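Long-range contacts in glycerol dehydrogenase (Schizosaccharomyces pombe, PDB 1TA9), which oxidises glycerol to dihydroxyacetone with NAD(+) as hydride acceptor, a zinc-dependent reaction by which the cell assimilates glycerol: residues I65-P69 against L304-N308; Y72-R76 against E292-E296; T122-F126 against L138-P143. One frame throughout, in Å; residues are numbered along the deposited sequence.

Contact 1 of 3, residues I65-P69 against L304-N308; sequences IFTSP and LGFEN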
loop_
_atom_site.group_PDB
_atom_site.type_symbol
_atom_site.label_atom_id
_atom_site.label_comp_id
_atom_site.label_asym_id
_atom_site.label_seq_id
_atom_site.Cartn_x
_atom_site.Cartn_y
_atom_site.Cartn_z
ATOM N N ILE B 65 30.643 22.222 0.450
ATOM C CA ILE B 65 30.971 22.755 1.769
ATOM C C ILE B 65 29.896 22.641 2.847
ATOM O O ILE B 65 28.725 22.917 2.601
ATOM C CB ILE B 65 31.344 24.257 1.650
ATOM C CG1 ILE B 65 32.489 24.431 0.651
ATOM C CG2 ILE B 65 31.703 24.822 3.019
ATOM C CD1 ILE B 65 32.826 25.885 0.337
ATOM N N PHE B 66 30.321 22.240 4.040
ATOM C CA PHE B 66 29.440 22.127 5.198
ATOM C C PHE B 66 30.081 23.018 6.253
ATOM O O PHE B 66 31.304 23.001 6.431
ATOM C CB PHE B 66 29.361 20.678 5.689
ATOM C CG PHE B 66 28.518 20.496 6.926
ATOM C CD1 PHE B 66 29.082 20.600 8.194
ATOM C CD2 PHE B 66 27.156 20.221 6.822
ATOM C CE1 PHE B 66 28.301 20.432 9.346
ATOM C CE2 PHE B 66 26.363 20.052 7.961
ATOM C CZ PHE B 66 26.935 20.156 9.225
ATOM N N THR B 67 29.263 23.806 6.940
ATOM C CA THR B 67 29.767 24.729 7.948
ATOM C C THR B 67 28.968 24.580 9.241
ATOM O O THR B 67 27.770 24.301 9.212
ATOM C CB THR B 67 29.694 26.183 7.414
ATOM O OG1 THR B 67 30.377 27.066 8.310
ATOM C CG2 THR B 67 28.250 26.624 7.256
ATOM N N SER B 68 29.628 24.760 10.380
ATOM C CA SER B 68 28.933 24.593 11.650
ATOM C C SER B 68 29.635 25.193 12.856
ATOM O O SER B 68 30.814 25.548 12.798
ATOM C CB SER B 68 28.735 23.090 11.901
ATOM O OG SER B 68 28.357 22.815 13.239
ATOM N N PRO B 69 28.892 25.367 13.959
ATOM C CA PRO B 69 29.520 25.909 15.164
ATOM C C PRO B 69 30.322 24.707 15.663
ATOM O O PRO B 69 30.031 23.570 15.269
ATOM C CB PRO B 69 28.335 26.196 16.081
ATOM C CG PRO B 69 27.212 26.492 15.109
ATOM C CD PRO B 69 27.421 25.429 14.056
ATOM N N LEU B 304 21.573 24.916 11.031
ATOM C CA LEU B 304 22.469 24.208 10.123
ATOM C C LEU B 304 21.764 23.883 8.812
ATOM O O LEU B 304 22.390 23.849 7.752
ATOM C CB LEU B 304 22.959 22.905 10.756
ATOM C CG LEU B 304 23.853 23.002 11.990
ATOM C CD1 LEU B 304 24.149 21.592 12.501
ATOM C CD2 LEU B 304 25.139 23.734 11.632
ATOM N N GLY B 305 20.458 23.641 8.899
ATOM C CA GLY B 305 19.668 23.313 7.724
ATOM C C GLY B 305 19.556 24.441 6.718
ATOM O O GLY B 305 19.557 24.201 5.513
ATOM N N PHE B 306 19.460 25.676 7.198
ATOM C CA PHE B 306 19.350 26.806 6.286
ATOM C C PHE B 306 20.713 27.292 5.787
ATOM O O PHE B 306 20.880 27.554 4.598
ATOM C CB PHE B 306 18.556 27.953 6.945
ATOM C CG PHE B 306 19.406 29.054 7.524
ATOM C CD1 PHE B 306 20.021 29.991 6.697
ATOM C CD2 PHE B 306 19.572 29.166 8.901
ATOM C CE1 PHE B 306 20.788 31.025 7.234
ATOM C CE2 PHE B 306 20.338 30.198 9.446
ATOM C CZ PHE B 306 20.947 31.128 8.609
ATOM N N GLU B 307 21.696 27.389 6.675
ATOM C CA GLU B 307 23.007 27.879 6.262
ATOM C C GLU B 307 23.734 26.928 5.312
ATOM O O GLU B 307 24.454 27.371 4.409
ATOM C CB GLU B 307 23.884 28.177 7.485
ATOM C CG GLU B 307 25.172 28.916 7.134
ATOM C CD GLU B 307 25.938 29.420 8.351
ATOM O OE1 GLU B 307 26.959 30.112 8.158
ATOM O OE2 GLU B 307 25.531 29.130 9.496
ATOM N N ASN B 308 23.549 25.627 5.507
ATOM C CA ASN B 308 24.192 24.648 4.647
ATOM C C ASN B 308 23.369 24.378 3.409
ATOM O O ASN B 308 23.828 23.732 2.463
ATOM C CB ASN B 308 24.469 23.377 5.432
ATOM C CG ASN B 308 25.632 23.554 6.378
ATOM O OD1 ASN B 308 26.770 23.738 5.939
ATOM N ND2 ASN B 308 25.356 23.535 7.676
HETATM O O HOH W 1 26.113 22.228 2.658
#
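Thr67 and Asn308 are joined by two hydrogen bonds, in which one carboxamide serves both backbone polar groups, N-H and C=O, of a strand residue. Thr67 N donates to Asn308 OD1 at 2.7 Å, in the carbonyl plane and on a lone pair, with an N-H...O angle of 162°. In return Asn308 ND2 donates to Thr67 O at 3.0 Å. Asn308 ND2 also donates to Leu304 O at 3.0 Å, an oxygen that accepts the backbone N-H of Asn308 as well. Three bonds thus fix the rotation of the amide, and asparagine suits the place because it carries donor and acceptor side by side on a short stem. A water adds a further link, donating to Ile65 O and to Asn308 O at 2.7 Å each.

The amide also stacks on an aromatic ring, for which flat Phe66 is suited: the two planes are 3° apart, and Asn308 ND2 lies 3.6 Å from Phe66 CE2, over the rim of one face. Phe66 has CG anti to the backbone N (chi1 177°), which carries its ring over the amide.

Apolar contacts complete the join. The branched end of Leu304 fills in beside the chain, CD2 resting 3.7 Å from Pro69 CD and touching Ser68 CB, while Thr67 CG2 lies 3.8 Å from Glu307 CG. The polar ends look elsewhere: Thr67 OG1 bonds to Asn207 and to Lys71 of the second subunit, and Glu307 to Ser187 and Asn207.

The Asn308 amide, at the C-terminal part of helix 289-307, thus pairs with strand backbone. Strand 64-67 also joins an antiparallel intersubunit beta ladder.

Contact 2 of 3, residues Y72-R76 against E292-E296; sequences YVQGR and ENVVE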
loop_
_atom_site.group_PDB
_atom_site.type_symbol
_atom_site.label_atom_id
_atom_site.label_comp_id
_atom_site.label_asym_id
_atom_site.label_seq_id
_atom_site.Cartn_x
_atom_site.Cartn_y
_atom_site.Cartn_z
ATOM N N TYR B 72 27.252 22.740 20.196
ATOM C CA TYR B 72 25.887 23.190 20.438
ATOM C C TYR B 72 25.499 22.452 21.707
ATOM O O TYR B 72 25.519 21.225 21.742
ATOM C CB TYR B 72 24.953 22.809 19.287
ATOM C CG TYR B 72 23.490 23.049 19.592
ATOM C CD1 TYR B 72 22.714 22.067 20.216
ATOM C CD2 TYR B 72 22.883 24.262 19.276
ATOM C CE1 TYR B 72 21.369 22.292 20.513
ATOM C CE2 TYR B 72 21.545 24.497 19.569
ATOM C CZ TYR B 72 20.790 23.508 20.186
ATOM O OH TYR B 72 19.461 23.746 20.471
ATOM N N VAL B 73 25.177 23.202 22.755
ATOM C CA VAL B 73 24.827 22.610 24.044
ATOM C C VAL B 73 23.471 23.116 24.500
ATOM O O VAL B 73 23.253 24.322 24.583
ATOM C CB VAL B 73 25.883 22.970 25.107
ATOM C CG1 VAL B 73 25.524 22.335 26.447
ATOM C CG2 VAL B 73 27.257 22.510 24.638
ATOM N N GLN B 74 22.574 22.184 24.808
ATOM C CA GLN B 74 21.214 22.509 25.226
ATOM C C GLN B 74 20.764 21.668 26.431
ATOM O O GLN B 74 20.822 20.439 26.398
ATOM C CB GLN B 74 20.278 22.259 24.041
ATOM C CG GLN B 74 18.804 22.408 24.327
ATOM C CD GLN B 74 17.952 21.858 23.198
ATOM O OE1 GLN B 74 18.205 22.137 22.026
ATOM N NE2 GLN B 74 16.933 21.077 23.546
ATOM N N GLY B 75 20.305 22.330 27.490
ATOM C CA GLY B 75 19.853 21.593 28.659
ATOM C C GLY B 75 19.207 22.487 29.701
ATOM O O GLY B 75 19.455 23.690 29.736
ATOM N N ARG B 76 18.378 21.901 30.558
ATOM C CA ARG B 76 17.706 22.682 31.584
ATOM C C ARG B 76 18.681 23.027 32.704
ATOM O O ARG B 76 19.336 22.145 33.258
ATOM C CB ARG B 76 16.515 21.908 32.150
ATOM C CG ARG B 76 15.587 22.794 32.958
ATOM C CD ARG B 76 14.359 22.060 33.441
ATOM N NE ARG B 76 13.344 23.021 33.854
ATOM C CZ ARG B 76 12.109 22.709 34.230
ATOM N NH1 ARG B 76 11.713 21.443 34.259
ATOM N NH2 ARG B 76 11.261 23.675 34.560
ATOM N N GLU B 292 11.952 20.185 24.378
ATOM C CA GLU B 292 13.384 20.215 24.094
ATOM C C GLU B 292 13.667 19.870 22.629
ATOM O O GLU B 292 14.603 20.404 22.030
ATOM C CB GLU B 292 14.128 19.235 25.011
ATOM C CG GLU B 292 14.027 19.570 26.498
ATOM C CD GLU B 292 15.296 20.196 27.060
ATOM O OE1 GLU B 292 15.280 20.620 28.233
ATOM O OE2 GLU B 292 16.317 20.258 26.338
ATOM N N ASN B 293 12.870 18.974 22.051
ATOM C CA ASN B 293 13.075 18.594 20.655
ATOM C C ASN B 293 12.877 19.784 19.727
ATOM O O ASN B 293 13.633 19.982 18.769
ATOM C CB ASN B 293 12.108 17.484 20.233
ATOM C CG ASN B 293 12.420 16.156 20.884
ATOM O OD1 ASN B 293 13.542 15.916 21.339
ATOM N ND2 ASN B 293 11.430 15.270 20.911
ATOM N N VAL B 294 11.849 20.576 20.012
ATOM C CA VAL B 294 11.551 21.740 19.190
ATOM C C VAL B 294 12.576 22.848 19.413
ATOM O O VAL B 294 12.862 23.627 18.502
ATOM C CB VAL B 294 10.114 22.243 19.456
ATOM C CG1 VAL B 294 9.841 23.520 18.668
ATOM C CG2 VAL B 294 9.125 21.155 19.044
ATOM N N VAL B 295 13.137 22.927 20.615
ATOM C CA VAL B 295 14.165 23.933 20.855
ATOM C C VAL B 295 15.334 23.549 19.946
ATOM O O VAL B 295 15.953 24.413 19.313
ATOM C CB VAL B 295 14.630 23.956 22.333
ATOM C CG1 VAL B 295 15.891 24.805 22.470
ATOM C CG2 VAL B 295 13.525 24.540 23.213
ATOM N N GLU B 296 15.624 22.251 19.857
ATOM C CA GLU B 296 16.714 21.811 18.987
ATOM C C GLU B 296 16.365 22.080 17.520
ATOM O O GLU B 296 17.208 22.523 16.747
ATOM C CB GLU B 296 17.027 20.313 19.162
ATOM C CG GLU B 296 18.260 19.904 18.348
ATOM C CD GLU B 296 18.438 18.406 18.169
ATOM O OE1 GLU B 296 19.081 18.023 17.167
ATOM O OE2 GLU B 296 17.961 17.614 19.011
HETATM O O HOH W 2 17.477 19.112 30.125
#
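Gln74 and Glu292 are hydrogen-bonded through a single nitrogen, Gln74 NE2. Gln74 NE2 donates to Glu292 O at 2.9 Å and to Glu292 OE2 at 3.0 Å, the carboxylate oxygen being met on its anti side and 30° out of its plane. The other end of the amide is used too, since Tyr72 OH donates to Gln74 OE1 at 2.6 Å, lying in the carbonyl plane. Beside these bonds, Val295 CG1 lies against the amide carbon Gln74 CD at 3.7 Å, and Tyr72 OH comes to 3.7 Å from Glu296 CA. A leucine in place of Gln74 would probably leave Glu292 OE2 without this donor and the buried Tyr72 hydroxyl without its acceptor.

Several features set this first shell in position. Gln74 is extended, its CG anti to the backbone N (chi1 174°), and so spans the gap between strand 72-75 and helix 292-296, whose axes run nearly antiparallel (156°) and 9.7 Å apart at closest. Glu292 instead bends at chi2, which brings its carboxylate back toward the strand. Its OE1 is hydrogen-bonded to Thr215 OG1 and accepts from a water that in turn accepts from Arg76 N (3.0 Å). Farther out, Arg76 forms salt bridges with Asp216 and with Asp412 of the third subunit, and Glu296 turns its carboxylate to Arg64 of the second subunit.

Glutamine suits this place because its two ends match unlike partners: its carbonyl accepts the hydrogen bond of the tyrosine hydroxyl, while its neutral N-H groups donate to a carboxylate, probably steadying its negative charge, and to a helix carbonyl that already takes Glu296 N from the opposite face.

Contact 3 of 3, residues T122-F126 against L138-P143; sequences TKLVF and LRKQCP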
loop_
_atom_site.group_PDB
_atom_site.type_symbol
_atom_site.label_atom_id
_atom_site.label_comp_id
_atom_site.label_asym_id
_atom_site.label_seq_id
_atom_site.Cartn_x
_atom_site.Cartn_y
_atom_site.Cartn_z
ATOM N N THR B 122 34.157 40.209 32.570
ATOM C CA THR B 122 33.833 41.596 32.270
ATOM C C THR B 122 32.353 41.634 31.918
ATOM O O THR B 122 31.939 41.123 30.878
ATOM C CB THR B 122 34.646 42.116 31.072
ATOM O OG1 THR B 122 36.045 42.001 31.360
ATOM C CG2 THR B 122 34.309 43.576 30.791
ATOM N N LYS B 123 31.556 42.231 32.795
ATOM C CA LYS B 123 30.119 42.322 32.585
ATOM C C LYS B 123 29.742 43.614 31.874
ATOM O O LYS B 123 29.890 44.709 32.421
ATOM C CB LYS B 123 29.397 42.224 33.931
ATOM C CG LYS B 123 29.699 40.935 34.687
ATOM C CD LYS B 123 29.011 40.891 36.046
ATOM C CE LYS B 123 29.529 41.982 36.969
ATOM N NZ LYS B 123 28.890 41.915 38.313
ATOM N N LEU B 124 29.258 43.480 30.644
ATOM C CA LEU B 124 28.852 44.632 29.851
ATOM C C LEU B 124 27.348 44.619 29.614
ATOM O O LEU B 124 26.738 43.557 29.476
ATOM C CB LEU B 124 29.577 44.633 28.505
ATOM C CG LEU B 124 31.106 44.632 28.526
ATOM C CD1 LEU B 124 31.621 44.648 27.097
ATOM C CD2 LEU B 124 31.624 45.842 29.296
ATOM N N VAL B 125 26.750 45.804 29.570
ATOM C CA VAL B 125 25.319 45.910 29.343
ATOM C C VAL B 125 25.035 46.405 27.931
ATOM O O VAL B 125 25.459 47.493 27.546
ATOM C CB VAL B 125 24.656 46.880 30.344
ATOM C CG1 VAL B 125 23.157 46.950 30.081
ATOM C CG2 VAL B 125 24.925 46.425 31.764
ATOM N N PHE B 126 24.325 45.593 27.155
ATOM C CA PHE B 126 23.980 45.970 25.795
ATOM C C PHE B 126 22.970 47.101 25.891
ATOM O O PHE B 126 21.970 46.988 26.602
ATOM C CB PHE B 126 23.362 44.784 25.052
ATOM C CG PHE B 126 23.031 45.073 23.617
ATOM C CD1 PHE B 126 21.779 44.753 23.100
ATOM C CD2 PHE B 126 23.971 45.665 22.776
ATOM C CE1 PHE B 126 21.466 45.019 21.767
ATOM C CE2 PHE B 126 23.668 45.934 21.441
ATOM C CZ PHE B 126 22.411 45.611 20.937
ATOM N N LEU B 138 31.336 49.334 23.018
ATOM C CA LEU B 138 31.388 48.105 23.799
ATOM C C LEU B 138 32.760 47.451 23.670
ATOM O O LEU B 138 33.361 47.051 24.666
ATOM C CB LEU B 138 30.307 47.131 23.324
ATOM C CG LEU B 138 28.855 47.504 23.629
ATOM C CD1 LEU B 138 27.918 46.507 22.964
ATOM C CD2 LEU B 138 28.638 47.524 25.138
ATOM N N ARG B 139 33.254 47.348 22.439
ATOM C CA ARG B 139 34.555 46.740 22.187
ATOM C C ARG B 139 35.648 47.413 23.013
ATOM O O ARG B 139 36.553 46.750 23.525
ATOM C CB ARG B 139 34.893 46.827 20.703
ATOM N N LYS B 140 35.554 48.732 23.147
ATOM C CA LYS B 140 36.535 49.497 23.906
ATOM C C LYS B 140 36.465 49.189 25.400
ATOM O O LYS B 140 37.365 49.554 26.156
ATOM C CB LYS B 140 36.328 50.989 23.668
ATOM N N GLN B 141 35.396 48.516 25.819
ATOM C CA GLN B 141 35.215 48.159 27.222
ATOM C C GLN B 141 35.683 46.731 27.496
ATOM O O GLN B 141 35.575 46.233 28.618
ATOM C CB GLN B 141 33.740 48.303 27.615
ATOM C CG GLN B 141 33.239 49.740 27.625
ATOM C CD GLN B 141 31.753 49.842 27.922
ATOM O OE1 GLN B 141 31.282 49.395 28.970
ATOM N NE2 GLN B 141 31.005 50.437 26.999
ATOM N N CYS B 142 36.206 46.077 26.467
ATOM C CA CYS B 142 36.689 44.709 26.596
ATOM C C CYS B 142 38.194 44.687 26.853
ATOM O O CYS B 142 38.972 45.209 26.056
ATOM C CB CYS B 142 36.375 43.916 25.322
ATOM S SG CYS B 142 34.612 43.805 24.903
ATOM N N PRO B 143 38.622 44.090 27.977
ATOM C CA PRO B 143 40.047 44.009 28.320
ATOM C C PRO B 143 40.864 43.341 27.213
ATOM O O PRO B 143 40.376 42.446 26.522
ATOM C CB PRO B 143 40.038 43.192 29.608
ATOM C CG PRO B 143 38.757 43.617 30.250
ATOM C CD PRO B 143 37.791 43.591 29.086
HETATM O O HOH W 3 28.400 48.069 30.210
#
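Thr122 meets Pro143 through its hydroxyl oxygen, OG1 lying 3.3 Å from Pro143 CD against the rim of the proline ring. Its methyl lies nearest Gln141 O, at 3.7 Å from Thr122 CG2, and also beside the proline ring. A compact branched residue lets both branches pack on the second segment, and its hydroxyl is tolerated in a partly exposed place.

Leu124 is the next to enter the contact, and leucine suits it because a forked apolar end can touch two partners at once. CG stands beside the backbone N (chi1 -57°), which aims the fork at the second segment: Leu124 CD1 lies 3.8 Å from Cys142 SG and just as near Leu138 O, while Leu124 CD2 lies 3.6 Å from Gln141 OE1 and against Gln141 CB. These partners are brought together by the type I turn from Arg139 to Cys142, at the C-terminal part of helix 132-139. That helix belongs to a beta-alpha-beta crossover from the outermost strand, 120-125, past strand 93-98 to strand 148-153, in the parallel sheet of the dinucleotide-binding part of this enzyme family.

Val125 points its side chain away from the turn, yet its backbone is linked weakly to it through water: Val125 N donates to a water at 2.9 Å, and the water gives a weak bond to Gln141 OE1 at 3.4 Å. The amide nitrogen of Gln141 makes a weak hydrogen bond to Lys137 O.

Phe126 touches with the edge of its ring, CD2 being 4.0 Å from Leu138 CD1, which lies near the ring plane; the two side chains cross at about a right angle. A broad apolar ring suits this buried position, since it also packs against Leu97 and against Thr157, a residue probably involved in binding NAD(+).

Overall arrangement
Contacts 1 and 2 share helix 289-307, and their strands, 64-67 and 71-75, follow each other in the chain. Both are buried and both touch the second subunit, and their chemistry is largely amide-based hydrogen bonding. In contact 1 an asparagine near the C-terminus of the helix grips strand backbone; in contact 2 a strand glutamine grips helix oxygens. Contact 3 lies about 30 and 28 Å away between centres, at the opposite edge, within this chain, of the parallel sheet that holds strand 71-75 of contact 2, and no other subunit touches it. It is partly exposed, has no direct hydrogen bond between its segments, and relies on apolar packing with a weak water link.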